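Local atomic coordinates of citrate synthase (Pyrobaculum aerophilum, PDB entry 2IBP), a protein that probably catalyses the condensation of oxaloacetate with acetyl-CoA and water to give citrate and CoA in the tricarboxylic acid cycle. Residues A[62-67]-A[73-78]; A[108-113]-A[243-248]; A[163-168]-A[360-365]. All blocks are in the same frame, centred on the assembly; numbering follows the deposited sequence.

Interaction 1. Residues A[62-67]-A[73-78]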
# COMPACT_ATOMS: atom_id res chain seq x y z
N TYR A 62 -0.75 -18.56 19.72
CA TYR A 62 -0.41 -17.75 18.56
C TYR A 62 0.97 -18.11 18.02
O TYR A 62 1.18 -18.10 16.81
CB TYR A 62 -0.48 -16.26 18.84
CG TYR A 62 -0.27 -15.44 17.60
CD1 TYR A 62 -1.22 -15.42 16.59
CD2 TYR A 62 0.88 -14.71 17.42
CE1 TYR A 62 -1.03 -14.65 15.45
CE2 TYR A 62 1.05 -13.90 16.31
CZ TYR A 62 0.09 -13.88 15.33
OH TYR A 62 0.32 -13.09 14.22
N GLU A 63 1.90 -18.47 18.90
CA GLU A 63 3.21 -18.88 18.42
C GLU A 63 3.08 -20.06 17.46
O GLU A 63 3.60 -20.03 16.36
CB GLU A 63 4.15 -19.26 19.56
CG GLU A 63 4.58 -18.09 20.46
CD GLU A 63 3.62 -17.79 21.61
OE1 GLU A 63 2.42 -18.10 21.53
OE2 GLU A 63 4.10 -17.19 22.61
N GLU A 64 2.33 -21.07 17.87
CA GLU A 64 2.17 -22.26 17.03
C GLU A 64 1.34 -22.00 15.79
O GLU A 64 1.64 -22.49 14.70
CB GLU A 64 1.60 -23.41 17.85
CG GLU A 64 1.60 -24.73 17.13
CD GLU A 64 1.05 -25.84 18.00
OE1 GLU A 64 -0.17 -25.81 18.30
OE2 GLU A 64 1.82 -26.78 18.33
N VAL A 65 0.25 -21.24 15.94
CA VAL A 65 -0.60 -20.93 14.81
C VAL A 65 0.15 -20.06 13.80
O VAL A 65 -0.02 -20.23 12.60
CB VAL A 65 -1.90 -20.25 15.28
CG1 VAL A 65 -2.63 -19.59 14.11
CG2 VAL A 65 -2.77 -21.27 16.00
N SER A 66 0.96 -19.12 14.28
CA SER A 66 1.71 -18.27 13.37
C SER A 66 2.72 -19.12 12.59
O SER A 66 2.91 -18.93 11.38
CB SER A 66 2.37 -17.08 14.09
OG SER A 66 3.35 -17.46 15.04
N TYR A 67 3.33 -20.09 13.27
CA TYR A 67 4.25 -21.00 12.59
C TYR A 67 3.49 -21.72 11.48
O TYR A 67 3.96 -21.82 10.36
CB TYR A 67 4.82 -22.04 13.57
CG TYR A 67 5.87 -22.95 12.95
CD1 TYR A 67 7.22 -22.73 13.17
CD2 TYR A 67 5.50 -23.97 12.09
CE1 TYR A 67 8.19 -23.52 12.56
CE2 TYR A 67 6.46 -24.78 11.48
CZ TYR A 67 7.79 -24.54 11.73
OH TYR A 67 8.75 -25.36 11.14
N ARG A 73 2.55 -25.93 7.96
CA ARG A 73 2.34 -27.14 8.73
C ARG A 73 2.63 -26.91 10.20
O ARG A 73 3.26 -25.93 10.57
CB ARG A 73 3.25 -28.26 8.24
CG ARG A 73 4.70 -27.95 8.41
CD ARG A 73 5.54 -29.11 7.97
NE ARG A 73 6.95 -28.77 8.03
CZ ARG A 73 7.68 -28.80 9.14
NH1 ARG A 73 7.13 -29.15 10.31
NH2 ARG A 73 8.96 -28.48 9.08
N LEU A 74 2.20 -27.83 11.04
CA LEU A 74 2.47 -27.73 12.46
C LEU A 74 3.94 -28.03 12.74
O LEU A 74 4.51 -28.93 12.12
CB LEU A 74 1.58 -28.69 13.26
CG LEU A 74 0.08 -28.39 13.28
CD1 LEU A 74 -0.71 -29.54 13.90
CD2 LEU A 74 -0.20 -27.08 14.01
N PRO A 75 4.54 -27.29 13.67
CA PRO A 75 5.95 -27.50 13.98
C PRO A 75 6.21 -28.72 14.87
O PRO A 75 5.37 -29.08 15.69
CB PRO A 75 6.32 -26.24 14.78
CG PRO A 75 5.05 -25.86 15.46
CD PRO A 75 3.97 -26.17 14.45
N THR A 76 7.38 -29.33 14.72
CA THR A 76 7.77 -30.36 15.67
C THR A 76 8.17 -29.63 16.96
O THR A 76 8.30 -28.39 16.98
CB THR A 76 9.00 -31.15 15.18
OG1 THR A 76 10.11 -30.26 15.08
CG2 THR A 76 8.72 -31.80 13.83
N LYS A 77 8.35 -30.37 18.05
CA LYS A 77 8.77 -29.77 19.30
C LYS A 77 10.01 -28.90 19.11
O LYS A 77 10.06 -27.74 19.57
CB LYS A 77 9.04 -30.87 20.33
CG LYS A 77 9.49 -30.37 21.70
CD LYS A 77 9.65 -31.55 22.67
CE LYS A 77 10.08 -31.10 24.06
NZ LYS A 77 11.45 -30.51 24.06
N ARG A 78 11.02 -29.43 18.41
CA ARG A 78 12.25 -28.69 18.21
C ARG A 78 12.03 -27.42 17.39
O ARG A 78 12.56 -26.36 17.71
CB ARG A 78 13.33 -29.57 17.57
CG ARG A 78 14.65 -28.85 17.32
CD ARG A 78 15.84 -29.80 17.33
NE ARG A 78 15.71 -30.91 16.37
CZ ARG A 78 16.21 -30.91 15.14
NH1 ARG A 78 16.86 -29.85 14.67
NH2 ARG A 78 16.05 -31.97 14.36
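R73 meets Y67 first through its backbone. R73 O lies in the plane of the Y67 ring, at the edge, 3.3 Å from Y67 CD2. This buried oxygen has no hydrogen-bond partner in the model. It faces the C-H rim of the tyrosine. The R73 side chain runs beside Y67 and points the same way. Its NH2 stays 3.7 Å from Y67 OH, and the guanidinium is turned 63° from the ring. No hydrogen bond joins the two. The salt bridge of R73 is made with E79, while R73 NH1 gives a weak bond to L74 O at 3.2 Å.

L74 starts away from helix 62-71, but its CD2 swings back to 4.3 Å from E64 CG. P75 does most of the packing. P75 CB sits over the centre of the Y67 ring, 3.5 Å from the centroid and 9° off the normal, a CH-pi contact. Y67 reaches it because CG is anti to the backbone N (chi1 -175°). P75 CD touches Y67 CD2 at 3.6 Å and E64 CG at 3.9 Å.

T76 is the N-cap of helix 77-90: its side chain caps a backbone N of the first turn, and E79 OE1 accepts from T76 N, as in a capping box. Residues R73 to T76 link helix 62-71 to helix 77-90, and L80 of the second helix packs on both E64 and P75.

The E64 carboxylate is held by S60 of its own chain and by Y403 and R409 of the second subunit, and the same R409 also bonds P75 O. The contact itself has no hydrogen bond. Dispersion and CH-pi packing join the two segments, and the charges at its borders are spent on E79 and on the other chain.

Interaction 2. Residues A[108-113]-A[243-248]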
# COMPACT_ATOMS: atom_id res chain seq x y z
N HIS A 108 -2.04 9.31 15.80
CA HIS A 108 -2.83 8.11 15.86
C HIS A 108 -1.91 6.91 15.69
O HIS A 108 -0.98 6.95 14.87
CB HIS A 108 -3.90 8.11 14.77
CG HIS A 108 -4.85 6.96 14.86
ND1 HIS A 108 -4.55 5.70 14.37
CD2 HIS A 108 -6.10 6.87 15.39
CE1 HIS A 108 -5.56 4.89 14.59
NE2 HIS A 108 -6.52 5.57 15.21
N PRO A 109 -2.14 5.84 16.46
CA PRO A 109 -1.22 4.72 16.40
C PRO A 109 -1.03 4.10 15.03
O PRO A 109 0.04 3.57 14.76
CB PRO A 109 -1.80 3.70 17.38
CG PRO A 109 -3.11 4.21 17.79
CD PRO A 109 -3.17 5.66 17.49
N MET A 110 -2.05 4.10 14.17
CA MET A 110 -1.89 3.46 12.86
C MET A 110 -0.85 4.18 11.99
O MET A 110 -0.15 3.53 11.23
CB MET A 110 -3.22 3.28 12.14
CG MET A 110 -4.11 2.25 12.82
SD MET A 110 -3.46 0.57 12.72
CE MET A 110 -3.93 0.12 11.05
N PHE A 111 -0.71 5.49 12.15
CA PHE A 111 0.34 6.21 11.42
C PHE A 111 1.71 5.76 11.95
O PHE A 111 2.66 5.59 11.20
CB PHE A 111 0.20 7.71 11.59
CG PHE A 111 -0.89 8.31 10.77
CD1 PHE A 111 -0.76 8.39 9.39
CD2 PHE A 111 -1.98 8.90 11.37
CE1 PHE A 111 -1.73 9.00 8.62
CE2 PHE A 111 -2.96 9.49 10.60
CZ PHE A 111 -2.84 9.54 9.23
N ALA A 112 1.80 5.62 13.27
CA ALA A 112 3.03 5.17 13.92
C ALA A 112 3.38 3.78 13.44
O ALA A 112 4.56 3.50 13.21
CB ALA A 112 2.89 5.19 15.44
N LEU A 113 2.39 2.90 13.33
CA LEU A 113 2.65 1.54 12.84
C LEU A 113 3.21 1.60 11.43
O LEU A 113 4.19 0.92 11.13
CB LEU A 113 1.40 0.66 12.84
CG LEU A 113 1.22 -0.20 14.09
CD1 LEU A 113 1.04 0.66 15.34
CD2 LEU A 113 0.03 -1.12 13.88
N ALA A 243 -3.90 0.29 4.45
CA ALA A 243 -5.25 -0.07 4.03
C ALA A 243 -6.12 -0.38 5.24
O ALA A 243 -7.30 0.00 5.30
CB ALA A 243 -5.22 -1.28 3.08
N LEU A 244 -5.55 -1.12 6.18
CA LEU A 244 -6.28 -1.55 7.37
C LEU A 244 -6.84 -0.37 8.16
O LEU A 244 -7.86 -0.48 8.83
CB LEU A 244 -5.35 -2.37 8.25
CG LEU A 244 -5.96 -2.84 9.56
CD1 LEU A 244 -7.13 -3.73 9.26
CD2 LEU A 244 -4.92 -3.60 10.37
N LYS A 245 -6.15 0.76 8.10
CA LYS A 245 -6.49 1.96 8.84
C LYS A 245 -7.84 2.56 8.41
O LYS A 245 -8.45 3.31 9.18
CB LYS A 245 -5.39 2.97 8.54
CG LYS A 245 -5.39 4.23 9.30
CD LYS A 245 -4.14 5.00 8.91
CE LYS A 245 -4.18 6.38 9.45
NZ LYS A 245 -5.36 7.09 8.90
N GLY A 246 -8.28 2.25 7.19
CA GLY A 246 -9.50 2.84 6.62
C GLY A 246 -10.73 2.36 7.34
O GLY A 246 -10.81 1.19 7.72
N PRO A 247 -11.73 3.24 7.50
CA PRO A 247 -12.93 2.85 8.26
C PRO A 247 -13.77 1.73 7.64
O PRO A 247 -14.61 1.14 8.34
CB PRO A 247 -13.73 4.16 8.33
CG PRO A 247 -13.21 4.99 7.21
CD PRO A 247 -11.76 4.65 7.08
N LEU A 248 -13.57 1.44 6.36
CA LEU A 248 -14.29 0.36 5.72
C LEU A 248 -13.61 -1.00 5.98
O LEU A 248 -14.14 -2.04 5.57
CB LEU A 248 -14.44 0.59 4.21
CG LEU A 248 -15.16 1.86 3.82
CD1 LEU A 248 -15.36 1.85 2.28
CD2 LEU A 248 -16.50 1.93 4.53
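M110 and F111, in the first turn of helix 109-123, pack on L244 of helix 233-244 and on K245, next in the chain. K245 carries the largest share of the contact. Its chain is extended as far as CE. CE lies over the centre of the F111 ring, 3.5 Å from the centroid, as a CH-pi contact. The last torsion then bends (chi4 -60°). This takes NZ off centre, 4.1 Å from the F111 centroid and 34° off the normal. The cation-pi contact is therefore off-centre. NZ has a stronger partner in D232 of the second subunit, with which it forms a salt bridge.

M110 fills the space beside the lysine stem. Its CB meets K245 CG at 3.7 Å. The chain folds at chi2 and chi3, so that CE comes back to 3.7 Å from K245 N and 3.9 Å from L244 CG. T364 and P365 of helix 363-382 also touch M110.

This citrate synthase is a mainly helical homodimer, and this contact lies at the subunit interface. F111 packs on A118 of the second subunit, and A243 O accepts a bond from T229 of that chain. The L244 side chain is about 10 Å from that of D346, a predicted active-site residue.

H108 is the N-cap of helix 109-123. Its ND1 accepts from M110 N at 3.0 Å with an angle of 161°, the donor tilted out of the imidazole plane. The bond ties the cap to the same residue that packs on K245. K245 NZ is 5.7 Å from H108 ND1, and its charge would tend to disfavour a second proton on the histidine, though D232 of the second subunit would offset part of this.

Interaction 3. Residues A[163-168]-A[360-365]. With ACT (acetate ion), chain C.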
# COMPACT_ATOMS: atom_id res chain seq x y z
N ALA A 163 2.83 -1.44 21.54
CA ALA A 163 3.02 -1.15 22.95
C ALA A 163 3.89 0.08 23.19
O ALA A 163 3.57 0.91 24.05
CB ALA A 163 3.61 -2.37 23.67
N TYR A 164 4.98 0.23 22.42
CA TYR A 164 5.86 1.38 22.60
C TYR A 164 5.11 2.67 22.29
O TYR A 164 5.21 3.64 23.01
CB TYR A 164 7.08 1.28 21.70
CG TYR A 164 8.18 0.38 22.20
CD1 TYR A 164 7.96 -0.55 23.20
CD2 TYR A 164 9.43 0.37 21.58
CE1 TYR A 164 8.98 -1.38 23.66
CE2 TYR A 164 10.44 -0.48 22.00
CZ TYR A 164 10.20 -1.37 23.04
OH TYR A 164 11.18 -2.25 23.46
N HIS A 165 4.29 2.62 21.25
CA HIS A 165 3.51 3.79 20.92
C HIS A 165 2.54 4.10 22.05
O HIS A 165 2.40 5.26 22.46
CB HIS A 165 2.74 3.61 19.64
CG HIS A 165 2.07 4.86 19.20
ND1 HIS A 165 0.80 5.18 19.60
CD2 HIS A 165 2.55 5.94 18.53
CE1 HIS A 165 0.48 6.38 19.12
NE2 HIS A 165 1.53 6.86 18.48
N TYR A 166 1.88 3.07 22.56
CA TYR A 166 0.94 3.27 23.67
C TYR A 166 1.65 3.97 24.83
O TYR A 166 1.16 4.97 25.34
CB TYR A 166 0.31 1.97 24.12
CG TYR A 166 -0.48 2.13 25.39
CD1 TYR A 166 -1.69 2.80 25.38
CD2 TYR A 166 0.01 1.68 26.61
CE1 TYR A 166 -2.40 3.01 26.55
CE2 TYR A 166 -0.71 1.83 27.77
CZ TYR A 166 -1.89 2.53 27.74
OH TYR A 166 -2.60 2.70 28.92
N ARG A 167 2.78 3.42 25.25
CA ARG A 167 3.54 3.99 26.35
C ARG A 167 3.93 5.44 26.08
O ARG A 167 3.72 6.30 26.91
CB ARG A 167 4.80 3.16 26.60
CG ARG A 167 4.52 1.71 26.95
CD ARG A 167 3.86 1.54 28.29
NE ARG A 167 4.71 1.98 29.40
CZ ARG A 167 4.36 1.82 30.68
NH1 ARG A 167 3.22 1.22 30.98
NH2 ARG A 167 5.16 2.24 31.63
N PHE A 168 4.54 5.69 24.92
CA PHE A 168 4.92 7.04 24.58
C PHE A 168 3.73 7.99 24.50
O PHE A 168 3.84 9.15 24.87
CB PHE A 168 5.70 7.12 23.28
CG PHE A 168 7.08 6.54 23.34
CD1 PHE A 168 7.96 6.87 24.36
CD2 PHE A 168 7.59 5.86 22.25
CE1 PHE A 168 9.26 6.40 24.36
CE2 PHE A 168 8.89 5.38 22.24
CZ PHE A 168 9.73 5.69 23.28
N TYR A 360 -9.54 2.45 22.62
CA TYR A 360 -10.18 2.11 21.35
C TYR A 360 -9.23 2.21 20.16
O TYR A 360 -9.30 1.38 19.24
CB TYR A 360 -11.33 3.07 21.06
CG TYR A 360 -12.51 2.94 21.98
CD1 TYR A 360 -13.20 1.75 22.08
CD2 TYR A 360 -13.04 4.06 22.59
CE1 TYR A 360 -14.34 1.65 22.86
CE2 TYR A 360 -14.18 3.97 23.38
CZ TYR A 360 -14.83 2.77 23.50
OH TYR A 360 -15.96 2.66 24.29
N GLU A 361 -8.42 3.25 20.14
CA GLU A 361 -7.52 3.49 19.02
C GLU A 361 -6.46 2.41 18.85
O GLU A 361 -5.79 2.37 17.82
CB GLU A 361 -6.89 4.88 19.10
CG GLU A 361 -6.03 5.16 20.33
CD GLU A 361 -6.78 5.68 21.56
OE1 GLU A 361 -8.03 5.60 21.64
OE2 GLU A 361 -6.08 6.19 22.47
N TYR A 362 -6.32 1.54 19.85
CA TYR A 362 -5.37 0.41 19.77
C TYR A 362 -6.04 -0.89 19.32
O TYR A 362 -5.37 -1.89 19.11
CB TYR A 362 -4.56 0.23 21.06
CG TYR A 362 -3.58 1.36 21.25
CD1 TYR A 362 -2.32 1.32 20.66
CD2 TYR A 362 -3.97 2.54 21.85
CE1 TYR A 362 -1.46 2.38 20.75
CE2 TYR A 362 -3.13 3.62 21.93
CZ TYR A 362 -1.87 3.55 21.34
OH TYR A 362 -1.02 4.64 21.40
N PHE A 363 -7.36 -0.87 19.14
CA PHE A 363 -8.07 -2.08 18.70
C PHE A 363 -7.57 -2.54 17.33
O PHE A 363 -7.25 -3.72 17.13
CB PHE A 363 -9.59 -1.84 18.62
CG PHE A 363 -10.29 -1.84 19.96
CD1 PHE A 363 -9.62 -1.52 21.14
CD2 PHE A 363 -11.68 -2.00 20.01
CE1 PHE A 363 -10.30 -1.49 22.36
CE2 PHE A 363 -12.35 -1.97 21.22
CZ PHE A 363 -11.66 -1.71 22.39
N THR A 364 -7.53 -1.62 16.37
CA THR A 364 -7.08 -1.98 15.02
C THR A 364 -5.59 -2.34 14.99
O THR A 364 -5.22 -3.32 14.35
CB THR A 364 -7.49 -0.94 13.99
OG1 THR A 364 -8.93 -0.84 14.02
CG2 THR A 364 -7.04 -1.40 12.59
N PRO A 365 -4.75 -1.59 15.73
CA PRO A 365 -3.36 -2.04 15.85
C PRO A 365 -3.23 -3.49 16.35
O PRO A 365 -2.39 -4.24 15.86
CB PRO A 365 -2.77 -1.04 16.84
CG PRO A 365 -3.47 0.24 16.45
CD PRO A 365 -4.89 -0.18 16.14
C ACT C . -11.27 4.19 25.43
O ACT C . -10.42 4.43 24.54
OXT ACT C . -11.78 5.19 25.99
CH3 ACT C . -11.66 2.80 25.82
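The Y362 ring takes the edge of Y166 on one face and has H165 at its rim. The Y166-Y362 pair is T-shaped, with planes at 89° and centroids 5.5 Å apart. Y166 CD1 does the pointing and lies 3.8 Å from Y362 CE2. Y166 CB adds a CH-pi contact over the same ring. With chi1 at 171°, Y166 CG points opposite the backbone N, and this sends the ring edge toward the Y362 face. The H165 ring meets Y362 rim to rim. Y362 OH lies at the imidazole edge, 2.6 Å from H165 ND1. This is a short hydrogen bond in which either side could give the proton. H165 NE2 is bonded to L104 O, so the imidazole is held at both nitrogens.

The three residues make an aromatic cluster within the helical body of the subunit. It joins the late turns of helix 141-169 to the loop that leads into helix 363-382. P109, from helix 109-123, packs on both H165 and Y362.

Y360, two residues before Y362, lies against an acetate that is probably from the crystallisation liquor. Its ring has the acetate CH3 over the centre of one face, 3.6 Å above the plane, and F363 CE2 at the edge. Y360 N donates to acetate O at 2.9 Å, with an angle of 167°. A serine at Y360 would keep that N-H, but the acetate methyl would probably lose the face it rests on, and a gap would be likely to open beside E254, R258 and L261 of helix 252-263.

Interactions 2 and 3 are neighbours, with centres 11 Å apart. They touch directly: A112 CB is 3.2 Å from H165 CD2, and L244 CG is 3.5 Å from T364 CG2. Helix 109-123 carries residues of interaction 2 that pack on H165 of helix 141-169. Their segments alternate along the chain. Interaction 1 comes earlier in sequence and stands apart, its centre 29 Å from that of interaction 2 and 27 Å from that of interaction 3. Interactions 1 and 2 touch the second subunit; interaction 3 does not. In interaction 2 the L244 side chain is about 10 Å from that of D346, a predicted active-site residue; interactions 1 and 3 lie away from such sites.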